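Local coordinates for protein beta-1,4-galactanase (Thielavia heterothallica, PDB 1HJS) that hydrolyses the beta-1,4-galactosidic linkages of type I arabinogalactans as a family 53 glycoside hydrolase of clan GH-A, at residues Leu140-Pro143 against Thr144-Glu148; Gln188-Trp191 against Tyr192-Leu196; Thr200-Leu203 against Ser204-Asp207; Ser212-Pro215 against Phe216-Ser219. All coordinates share one frame; numbering follows the deposited sequence.

Contact 1. Residues Leu140-Pro143 against Thr144-Glu148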
loop_
_atom_site.group_PDB
_atom_site.type_symbol
_atom_site.label_atom_id
_atom_site.label_comp_id
_atom_site.label_asym_id
_atom_site.label_seq_id
_atom_site.Cartn_x
_atom_site.Cartn_y
_atom_site.Cartn_z
ATOM N N LEU A 140 -6.462 14.598 -1.066
ATOM C CA LEU A 140 -7.080 13.839 0.015
ATOM C C LEU A 140 -8.086 14.728 0.726
ATOM O O LEU A 140 -8.144 15.931 0.466
ATOM C CB LEU A 140 -6.019 13.389 1.023
ATOM C CG LEU A 140 -5.401 14.499 1.889
ATOM C CD1 LEU A 140 -4.655 13.872 3.062
ATOM C CD2 LEU A 140 -4.467 15.363 1.051
ATOM N N LEU A 141 -8.876 14.135 1.617
ATOM C CA LEU A 141 -9.862 14.880 2.394
ATOM C C LEU A 141 -10.582 15.922 1.533
ATOM O O LEU A 141 -10.503 17.122 1.793
ATOM C CB LEU A 141 -9.155 15.561 3.574
ATOM C CG LEU A 141 -8.464 14.569 4.523
ATOM C CD1 LEU A 141 -7.466 15.280 5.419
ATOM C CD2 LEU A 141 -9.514 13.856 5.349
ATOM N N TRP A 142 -11.286 15.444 0.512
ATOM C CA TRP A 142 -12.007 16.311 -0.411
ATOM C C TRP A 142 -13.172 17.037 0.244
ATOM O O TRP A 142 -13.798 16.515 1.166
ATOM C CB TRP A 142 -12.541 15.493 -1.588
ATOM C CG TRP A 142 -11.493 14.904 -2.461
ATOM C CD1 TRP A 142 -10.146 15.109 -2.391
ATOM C CD2 TRP A 142 -11.711 14.041 -3.581
ATOM N NE1 TRP A 142 -9.508 14.426 -3.405
ATOM C CE2 TRP A 142 -10.449 13.764 -4.149
ATOM C CE3 TRP A 142 -12.855 13.478 -4.165
ATOM C CZ2 TRP A 142 -10.297 12.948 -5.275
ATOM C CZ3 TRP A 142 -12.701 12.664 -5.287
ATOM C CH2 TRP A 142 -11.433 12.410 -5.826
ATOM N N PRO A 143 -13.498 18.243 -0.250
ATOM C CA PRO A 143 -12.830 18.930 -1.362
ATOM C C PRO A 143 -11.677 19.796 -0.876
ATOM O O PRO A 143 -10.954 20.389 -1.677
ATOM C CB PRO A 143 -13.936 19.802 -1.974
ATOM C CG PRO A 143 -15.159 19.613 -1.079
ATOM C CD PRO A 143 -14.673 19.003 0.200
ATOM N N THR A 144 -11.523 19.873 0.441
ATOM C CA THR A 144 -10.479 20.695 1.035
ATOM C C THR A 144 -9.083 20.387 0.494
ATOM O O THR A 144 -8.326 21.302 0.169
ATOM C CB THR A 144 -10.477 20.547 2.566
ATOM O OG1 THR A 144 -11.821 20.670 3.056
ATOM C CG2 THR A 144 -9.614 21.641 3.202
ATOM N N GLY A 145 -8.748 19.104 0.397
ATOM C CA GLY A 145 -7.441 18.714 -0.105
ATOM C C GLY A 145 -7.476 18.181 -1.527
ATOM O O GLY A 145 -6.604 17.414 -1.932
ATOM N N ARG A 146 -8.487 18.593 -2.286
ATOM C CA ARG A 146 -8.642 18.166 -3.678
ATOM C C ARG A 146 -7.701 18.939 -4.597
ATOM O O ARG A 146 -7.556 20.153 -4.456
ATOM C CB ARG A 146 -10.087 18.412 -4.129
ATOM C CG ARG A 146 -10.374 18.083 -5.602
ATOM C CD ARG A 146 -10.363 16.579 -5.843
ATOM N NE ARG A 146 -11.021 16.197 -7.097
ATOM C CZ ARG A 146 -10.449 16.221 -8.297
ATOM N NH1 ARG A 146 -9.186 16.610 -8.439
ATOM N NH2 ARG A 146 -11.143 15.845 -9.364
ATOM N N THR A 147 -7.051 18.247 -5.530
ATOM C CA THR A 147 -6.176 18.935 -6.473
ATOM C C THR A 147 -7.123 19.796 -7.317
ATOM O O THR A 147 -8.238 19.360 -7.611
ATOM C CB THR A 147 -5.409 17.938 -7.379
ATOM O OG1 THR A 147 -6.315 16.963 -7.907
ATOM C CG2 THR A 147 -4.321 17.228 -6.593
ATOM N N GLU A 148 -6.693 20.984 -7.744
ATOM C CA GLU A 148 -5.352 21.511 -7.500
ATOM C C GLU A 148 -5.174 22.470 -6.315
ATOM O O GLU A 148 -4.499 23.494 -6.437
ATOM C CB GLU A 148 -4.858 22.182 -8.785
ATOM C CG GLU A 148 -4.935 21.266 -10.003
ATOM C CD GLU A 148 -5.167 22.022 -11.300
ATOM O OE1 GLU A 148 -4.299 22.827 -11.687
ATOM O OE2 GLU A 148 -6.224 21.812 -11.932
#
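Trp-142 and Arg-146, four residues apart round a tight turn, meet ring to aliphatic stem, and this is the tightly packed part of the contact. Arg-146 CD lies over one face of the indole, 3.4 Å from the centroid of its five-membered ring, a CH-pi contact whose closest atom is Trp-142 CE2 at 3.3 Å. The chain of Arg-146 bends at chi2 (71°), which folds it over the ring and brings the guanidinium into a cation-pi contact, CZ 4.8 Å from the centroid of the six-membered ring. Trp-142 NE1 is hydrogen-bonded to Ala-138 O, which helps to fix the indole's rotation. With an alanine in place of the indole, the arginine stem would probably lose the surface it lies on, and Ala-138 O its indole donor. The setting is a short, loosely bonded hairpin: Leu-140 N gives a hydrogen bond of 2.9 Å to Gly-145 O, Gly-145 N one of 3.0 Å to Leu-141 O, and a type I turn after a cis peptide at Pro-143 is closed by Arg-146 N, hydrogen-bonded to Pro-143 O at 3.1 Å. Leu-141 and Thr-144 are buried against helix 102-122, where Thr-144 OG1 hydrogen-bonds to Ser-100 O. Pro-143 and Arg-146 lie on the exposed side, and a bound HEPES molecule approaches the Arg-146 side chain.

Contact 2. Residues Gln188-Trp191 against Tyr192-Leu196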
loop_
_atom_site.group_PDB
_atom_site.type_symbol
_atom_site.label_atom_id
_atom_site.label_comp_id
_atom_site.label_asym_id
_atom_site.label_seq_id
_atom_site.Cartn_x
_atom_site.Cartn_y
_atom_site.Cartn_z
ATOM N N GLN A 188 3.571 11.787 -11.605
ATOM C CA GLN A 188 4.355 11.774 -10.370
ATOM C C GLN A 188 5.062 13.128 -10.241
ATOM O O GLN A 188 5.026 13.769 -9.191
ATOM C CB GLN A 188 5.418 10.666 -10.402
ATOM C CG GLN A 188 4.891 9.227 -10.497
ATOM C CD GLN A 188 4.131 8.777 -9.258
ATOM O OE1 GLN A 188 4.538 9.051 -8.128
ATOM N NE2 GLN A 188 3.031 8.065 -9.466
ATOM N N ASN A 189 5.698 13.555 -11.329
ATOM C CA ASN A 189 6.432 14.812 -11.346
ATOM C C ASN A 189 5.518 16.009 -11.122
ATOM O O ASN A 189 5.834 16.908 -10.342
ATOM C CB ASN A 189 7.177 14.959 -12.674
ATOM C CG ASN A 189 8.080 16.175 -12.698
ATOM O OD1 ASN A 189 8.813 16.438 -11.742
ATOM N ND2 ASN A 189 8.041 16.917 -13.796
ATOM N N TRP A 190 4.382 16.013 -11.807
ATOM C CA TRP A 190 3.405 17.088 -11.678
ATOM C C TRP A 190 2.953 17.240 -10.221
ATOM O O TRP A 190 2.900 18.349 -9.681
ATOM C CB TRP A 190 2.205 16.772 -12.574
ATOM C CG TRP A 190 0.978 17.604 -12.344
ATOM C CD1 TRP A 190 0.766 18.896 -12.737
ATOM C CD2 TRP A 190 -0.229 17.177 -11.697
ATOM N NE1 TRP A 190 -0.502 19.298 -12.377
ATOM C CE2 TRP A 190 -1.133 18.263 -11.738
ATOM C CE3 TRP A 190 -0.633 15.981 -11.086
ATOM C CZ2 TRP A 190 -2.419 18.188 -11.193
ATOM C CZ3 TRP A 190 -1.914 15.905 -10.541
ATOM C CH2 TRP A 190 -2.792 17.009 -10.600
ATOM N N TRP A 191 2.643 16.115 -9.584
ATOM C CA TRP A 191 2.167 16.123 -8.208
ATOM C C TRP A 191 3.208 16.610 -7.200
ATOM O O TRP A 191 2.978 17.589 -6.487
ATOM C CB TRP A 191 1.694 14.719 -7.810
ATOM C CG TRP A 191 0.809 14.709 -6.593
ATOM C CD1 TRP A 191 -0.556 14.782 -6.570
ATOM C CD2 TRP A 191 1.229 14.620 -5.227
ATOM N NE1 TRP A 191 -1.012 14.739 -5.276
ATOM C CE2 TRP A 191 0.063 14.640 -4.430
ATOM C CE3 TRP A 191 2.479 14.525 -4.596
ATOM C CZ2 TRP A 191 0.106 14.567 -3.031
ATOM C CZ3 TRP A 191 2.522 14.452 -3.203
ATOM C CH2 TRP A 191 1.341 14.474 -2.438
ATOM N N TYR A 192 4.347 15.926 -7.134
ATOM C CA TYR A 192 5.393 16.305 -6.185
ATOM C C TYR A 192 5.912 17.726 -6.394
ATOM O O TYR A 192 6.149 18.450 -5.427
ATOM C CB TYR A 192 6.554 15.307 -6.243
ATOM C CG TYR A 192 6.248 13.998 -5.540
ATOM C CD1 TYR A 192 6.062 13.956 -4.155
ATOM C CD2 TYR A 192 6.112 12.810 -6.260
ATOM C CE1 TYR A 192 5.747 12.760 -3.503
ATOM C CE2 TYR A 192 5.795 11.610 -5.619
ATOM C CZ TYR A 192 5.613 11.592 -4.245
ATOM O OH TYR A 192 5.291 10.407 -3.616
ATOM N N THR A 193 6.076 18.131 -7.647
ATOM C CA THR A 193 6.568 19.476 -7.928
ATOM C C THR A 193 5.629 20.542 -7.361
ATOM O O THR A 193 6.067 21.471 -6.676
ATOM C CB THR A 193 6.733 19.706 -9.441
ATOM O OG1 THR A 193 7.728 18.810 -9.954
ATOM C CG2 THR A 193 7.163 21.146 -9.719
ATOM N N ASN A 194 4.336 20.402 -7.631
ATOM C CA ASN A 194 3.361 21.374 -7.153
ATOM C C ASN A 194 3.133 21.348 -5.648
ATOM O O ASN A 194 2.867 22.379 -5.034
ATOM C CB ASN A 194 2.040 21.188 -7.895
ATOM C CG ASN A 194 2.088 21.753 -9.298
ATOM O OD1 ASN A 194 2.309 22.949 -9.482
ATOM N ND2 ASN A 194 1.887 20.899 -10.297
ATOM N N VAL A 195 3.232 20.171 -5.047
ATOM C CA VAL A 195 3.052 20.063 -3.610
ATOM C C VAL A 195 4.255 20.649 -2.867
ATOM O O VAL A 195 4.090 21.422 -1.922
ATOM C CB VAL A 195 2.860 18.591 -3.187
ATOM C CG1 VAL A 195 2.937 18.461 -1.673
ATOM C CG2 VAL A 195 1.507 18.090 -3.678
ATOM N N LEU A 196 5.457 20.296 -3.309
ATOM C CA LEU A 196 6.678 20.759 -2.655
ATOM C C LEU A 196 6.996 22.238 -2.844
ATOM O O LEU A 196 7.684 22.834 -2.017
ATOM C CB LEU A 196 7.867 19.912 -3.117
ATOM C CG LEU A 196 7.805 18.442 -2.679
ATOM C CD1 LEU A 196 8.938 17.653 -3.318
ATOM C CD2 LEU A 196 7.889 18.366 -1.159
HETATM O O HOH W 1 4.753 8.315 -5.431
#
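Trp-191 carries Val-195 CG2 over one face of its indole, 3.5 Å from the centroid of the six-membered ring and almost on its normal, while the ring's edge is turned to the face of Tyr-192. That T-shaped pair has planes at 82° and centroids 5.1 Å apart, with Trp-191 CE3 over the tyrosine ring toward its rim; near the tyrosine's own edge, in plane, lies a water. This water accepts from Tyr-192 OH and donates to Gln-188 OE1, joining two side chains that run side by side one turn apart. Trp-191 reaches inward, its chi1 of -162° swinging the indole away from the backbone N, against Ile-177 of strand 174-179 and Leu-157 of helix 150-165. A serine in its place would probably open a gap between helix and barrel and strip Val-195 and Tyr-192 of their aromatic partner. Two carbonyls each take a second donor: Thr-193 OG1 reaches Asn-189 O at 2.7 Å, and Asn-194 ND2 reaches Trp-190 O at 2.8 Å, in each case from the opposite face to the backbone N-H. The helix is thus two-sided: Trp-191, Tyr-192 and Val-195 supply buried apolar surface, whereas Thr-193 and Asn-194 spend side-chain donors on carbonyls one turn back.

Contact 3. Residues Thr200-Leu203 against Ser204-Asp207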
loop_
_atom_site.group_PDB
_atom_site.type_symbol
_atom_site.label_atom_id
_atom_site.label_comp_id
_atom_site.label_asym_id
_atom_site.label_seq_id
_atom_site.Cartn_x
_atom_site.Cartn_y
_atom_site.Cartn_z
ATOM N N THR A 200 5.268 24.603 2.730
ATOM C CA THR A 200 4.823 24.053 4.008
ATOM C C THR A 200 5.343 22.631 4.195
ATOM O O THR A 200 6.020 22.340 5.181
ATOM C CB THR A 200 3.290 24.063 4.117
ATOM O OG1 THR A 200 2.724 23.426 2.967
ATOM C CG2 THR A 200 2.777 25.493 4.204
ATOM N N LEU A 201 5.027 21.743 3.256
ATOM C CA LEU A 201 5.528 20.377 3.338
ATOM C C LEU A 201 6.945 20.417 2.783
ATOM O O LEU A 201 7.154 20.810 1.635
ATOM C CB LEU A 201 4.684 19.420 2.492
ATOM C CG LEU A 201 5.181 17.967 2.503
ATOM C CD1 LEU A 201 4.930 17.352 3.874
ATOM C CD2 LEU A 201 4.470 17.160 1.432
ATOM N N GLU A 202 7.918 20.033 3.598
ATOM C CA GLU A 202 9.310 20.031 3.164
ATOM C C GLU A 202 9.744 18.620 2.803
ATOM O O GLU A 202 9.152 17.651 3.269
ATOM C CB GLU A 202 10.219 20.555 4.274
ATOM C CG GLU A 202 9.904 21.960 4.738
ATOM C CD GLU A 202 10.949 22.480 5.698
ATOM O OE1 GLU A 202 12.114 22.636 5.276
ATOM O OE2 GLU A 202 10.612 22.724 6.875
ATOM N N LEU A 203 10.782 18.509 1.978
ATOM C CA LEU A 203 11.289 17.203 1.587
ATOM C C LEU A 203 11.677 16.403 2.822
ATOM O O LEU A 203 11.541 15.182 2.847
ATOM C CB LEU A 203 12.513 17.339 0.676
ATOM C CG LEU A 203 12.289 17.161 -0.827
ATOM C CD1 LEU A 203 13.631 17.169 -1.532
ATOM C CD2 LEU A 203 11.560 15.851 -1.101
ATOM N N SER A 204 12.158 17.103 3.845
ATOM C CA SER A 204 12.572 16.458 5.085
ATOM C C SER A 204 11.400 15.943 5.916
ATOM O O SER A 204 11.606 15.211 6.885
ATOM C CB SER A 204 13.404 17.425 5.930
ATOM O OG SER A 204 12.631 18.535 6.352
ATOM N N ASP A 205 10.175 16.316 5.546
ATOM C CA ASP A 205 9.004 15.875 6.299
ATOM C C ASP A 205 8.612 14.423 6.038
ATOM O O ASP A 205 7.887 13.830 6.828
ATOM C CB ASP A 205 7.796 16.782 6.031
ATOM C CG ASP A 205 7.933 18.158 6.676
ATOM O OD1 ASP A 205 8.521 18.257 7.775
ATOM O OD2 ASP A 205 7.430 19.143 6.092
ATOM N N PHE A 206 9.063 13.853 4.926
ATOM C CA PHE A 206 8.749 12.454 4.647
ATOM C C PHE A 206 9.985 11.708 4.167
ATOM O O PHE A 206 10.985 12.323 3.789
ATOM C CB PHE A 206 7.577 12.316 3.657
ATOM C CG PHE A 206 7.865 12.817 2.273
ATOM C CD1 PHE A 206 7.978 14.177 2.018
ATOM C CD2 PHE A 206 7.988 11.921 1.214
ATOM C CE1 PHE A 206 8.208 14.643 0.727
ATOM C CE2 PHE A 206 8.220 12.373 -0.084
ATOM C CZ PHE A 206 8.329 13.739 -0.329
ATOM N N ASP A 207 9.914 10.381 4.180
ATOM C CA ASP A 207 11.067 9.561 3.831
ATOM C C ASP A 207 10.941 8.661 2.612
ATOM O O ASP A 207 11.949 8.278 2.013
ATOM C CB ASP A 207 11.412 8.691 5.039
ATOM C CG ASP A 207 11.403 9.477 6.334
ATOM O OD1 ASP A 207 12.258 10.369 6.478
ATOM O OD2 ASP A 207 10.540 9.212 7.202
#
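Asp-205 lays its side chain back over the start of the turn, its CB 3.6 Å from CD1 of Leu-201 as the two side chains run antiparallel past one another. OD2 then receives the backbone N-H of Glu-202 in a nearly straight bond of 2.7 Å, coming from above the carboxylate plane. Because CG stands anti to the carbonyl carbon (chi1 -72°), beside the backbone N, the carboxylate is turned toward the preceding residues. The exchange is reciprocal, for Asp-205 N bonds at 2.8 Å to Glu-202 O, the opening bond of a 3-10 turn in the loop between helix 185-196 and strand 208-212. Beyond it the chain is held more lightly: Phe-206 N to Leu-203 O is a weak bond of 3.5 Å, and Leu-203 CD2 packs against Phe-206 CZ at 3.9 Å. The carbonyls Leu-203 O and Phe-206 O come within 3.1 Å of each other, and Lys-239 NZ bonds to both while making a cation-pi contact with the Phe-206 ring. His-158 ND1 and Trp-162 NE1 supply further bonds to the Asp-205 carboxylate. A buried acid thus surrounded by donors is likely to stay ionised, and the lysine probably eases the repulsion of the two crowded carbonyl oxygens.

Contact 4. Residues Ser212-Pro215 against Phe216-Ser219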
loop_
_atom_site.group_PDB
_atom_site.type_symbol
_atom_site.label_atom_id
_atom_site.label_comp_id
_atom_site.label_asym_id
_atom_site.label_seq_id
_atom_site.Cartn_x
_atom_site.Cartn_y
_atom_site.Cartn_z
ATOM N N SER A 212 1.619 2.641 -6.811
ATOM C CA SER A 212 0.844 1.447 -7.112
ATOM C C SER A 212 1.277 1.101 -8.536
ATOM O O SER A 212 1.589 1.996 -9.325
ATOM C CB SER A 212 -0.659 1.741 -7.099
ATOM O OG SER A 212 -1.107 2.144 -5.816
ATOM N N PHE A 213 1.321 -0.186 -8.857
ATOM C CA PHE A 213 1.694 -0.614 -10.196
ATOM C C PHE A 213 0.909 -1.866 -10.544
ATOM O O PHE A 213 1.211 -2.958 -10.052
ATOM C CB PHE A 213 3.195 -0.903 -10.293
ATOM C CG PHE A 213 3.637 -1.329 -11.668
ATOM C CD1 PHE A 213 3.618 -0.424 -12.728
ATOM C CD2 PHE A 213 4.039 -2.636 -11.912
ATOM C CE1 PHE A 213 3.995 -0.820 -14.015
ATOM C CE2 PHE A 213 4.418 -3.046 -13.194
ATOM C CZ PHE A 213 4.394 -2.135 -14.249
ATOM N N TYR A 214 -0.107 -1.691 -11.385
ATOM C CA TYR A 214 -0.970 -2.782 -11.822
ATOM C C TYR A 214 -0.873 -2.913 -13.342
ATOM O O TYR A 214 -0.735 -1.913 -14.055
ATOM C CB TYR A 214 -2.415 -2.499 -11.413
ATOM C CG TYR A 214 -2.673 -2.635 -9.928
ATOM C CD1 TYR A 214 -2.739 -3.890 -9.324
ATOM C CD2 TYR A 214 -2.867 -1.508 -9.128
ATOM C CE1 TYR A 214 -2.997 -4.022 -7.961
ATOM C CE2 TYR A 214 -3.126 -1.631 -7.759
ATOM C CZ TYR A 214 -3.193 -2.889 -7.188
ATOM O OH TYR A 214 -3.473 -3.030 -5.845
ATOM N N PRO A 215 -0.950 -4.145 -13.860
ATOM C CA PRO A 215 -0.854 -4.353 -15.306
ATOM C C PRO A 215 -2.172 -4.361 -16.071
ATOM O O PRO A 215 -2.167 -4.370 -17.301
ATOM C CB PRO A 215 -0.160 -5.702 -15.393
ATOM C CG PRO A 215 -0.854 -6.465 -14.276
ATOM C CD PRO A 215 -0.876 -5.433 -13.137
ATOM N N PHE A 216 -3.295 -4.341 -15.361
ATOM C CA PHE A 216 -4.593 -4.433 -16.017
ATOM C C PHE A 216 -5.533 -3.231 -16.018
ATOM O O PHE A 216 -6.746 -3.402 -16.146
ATOM C CB PHE A 216 -5.340 -5.653 -15.468
ATOM C CG PHE A 216 -5.166 -5.854 -13.992
ATOM C CD1 PHE A 216 -5.530 -4.859 -13.089
ATOM C CD2 PHE A 216 -4.636 -7.039 -13.500
ATOM C CE1 PHE A 216 -5.368 -5.043 -11.709
ATOM C CE2 PHE A 216 -4.471 -7.233 -12.122
ATOM C CZ PHE A 216 -4.839 -6.232 -11.229
ATOM N N TYR A 217 -4.990 -2.027 -15.893
ATOM C CA TYR A 217 -5.817 -0.822 -15.908
ATOM C C TYR A 217 -5.396 0.112 -17.036
ATOM O O TYR A 217 -5.945 1.205 -17.185
ATOM C CB TYR A 217 -5.717 -0.082 -14.574
ATOM C CG TYR A 217 -6.353 -0.818 -13.418
ATOM C CD1 TYR A 217 -7.680 -1.246 -13.487
ATOM C CD2 TYR A 217 -5.633 -1.087 -12.254
ATOM C CE1 TYR A 217 -8.274 -1.924 -12.427
ATOM C CE2 TYR A 217 -6.218 -1.767 -11.188
ATOM C CZ TYR A 217 -7.537 -2.182 -11.280
ATOM O OH TYR A 217 -8.117 -2.851 -10.231
ATOM N N SER A 218 -4.422 -0.332 -17.826
ATOM C CA SER A 218 -3.897 0.455 -18.938
ATOM C C SER A 218 -2.672 -0.226 -19.523
ATOM O O SER A 218 -1.799 -0.686 -18.789
ATOM C CB SER A 218 -3.506 1.859 -18.465
ATOM O OG SER A 218 -2.728 2.528 -19.448
ATOM N N SER A 219 -2.604 -0.288 -20.850
ATOM C CA SER A 219 -1.468 -0.909 -21.520
ATOM C C SER A 219 -0.214 -0.047 -21.379
ATOM O O SER A 219 0.885 -0.476 -21.732
ATOM C CB SER A 219 -1.782 -1.124 -23.006
ATOM O OG SER A 219 -2.088 0.102 -23.641
HETATM O O HOH W 2 -2.336 -0.926 -16.025
HETATM O O HOH W 3 -3.944 -2.944 -18.799
#
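Tyr-214, Phe-216 and Tyr-217 form an aromatic cluster at a bend of the chain. The edge of Tyr-217 turns toward the face of Tyr-214 in an offset edge-to-face pair, planes at 79°. Both tyrosines hold CG anti to the carbonyl carbon (chi1 -72° in Tyr-214), a shared setting that lays them side by side and lets Tyr-217 CD2 come within 3.6 Å of Tyr-214 CB. Phe-216 lies nearly parallel to Tyr-214 but slid aside, so the rings barely overlap; the touch is Phe-216 CZ on Tyr-214 CD1 at 3.7 Å. Phe-216 CD1 also sits over the centre of one face of Tyr-217, and Pro-215 CD rests over one face of the phenylalanine itself, 4.2 Å from its centroid.

No direct hydrogen bond crosses the bend, and waters do that work. One accepts from Tyr-217 N at 2.9 Å and lies close to Tyr-214 O and Ser-218 O; another donates to Pro-215 O at 2.7 Å and accepts from Ser-218 N at 2.8 Å. Phe-216 N, by contrast, is buried and has no partner in the model.

Further out, Tyr-214 OH bonds to Glu-245, the probable nucleophile, and Ser-212 OG to Glu-135, the probable proton donor, and to His-178, so this loop lines the active site. It leaves strand 208-212 at the catalytic end of the barrel, beside strand 240-245, which Phe-213 touches at Val-243, and Phe-213 packs onwards against helices 223-237 and 270-285.

From the N terminus the four contacts follow in series along the TIM barrel, none nested in or crossing another. Contact 1 closes the hairpin of strands 139-140 and 145-146, inserted between barrel strand 129-132 and helix 150-165. Contact 2 lies within helix 185-196, and the end of the hairpin touches it, Glu-148 and Thr-147 packing on Trp-190. Contact 3 closes the turn that leads from this helix to strand 208-212, and packs back on it through Leu-201 against Val-195 and Leu-203 against Leu-196. Contact 4 bends the chain after that strand, at the catalytic end, and touches none of the others; its nearest atoms are about 6 Å from contact 2.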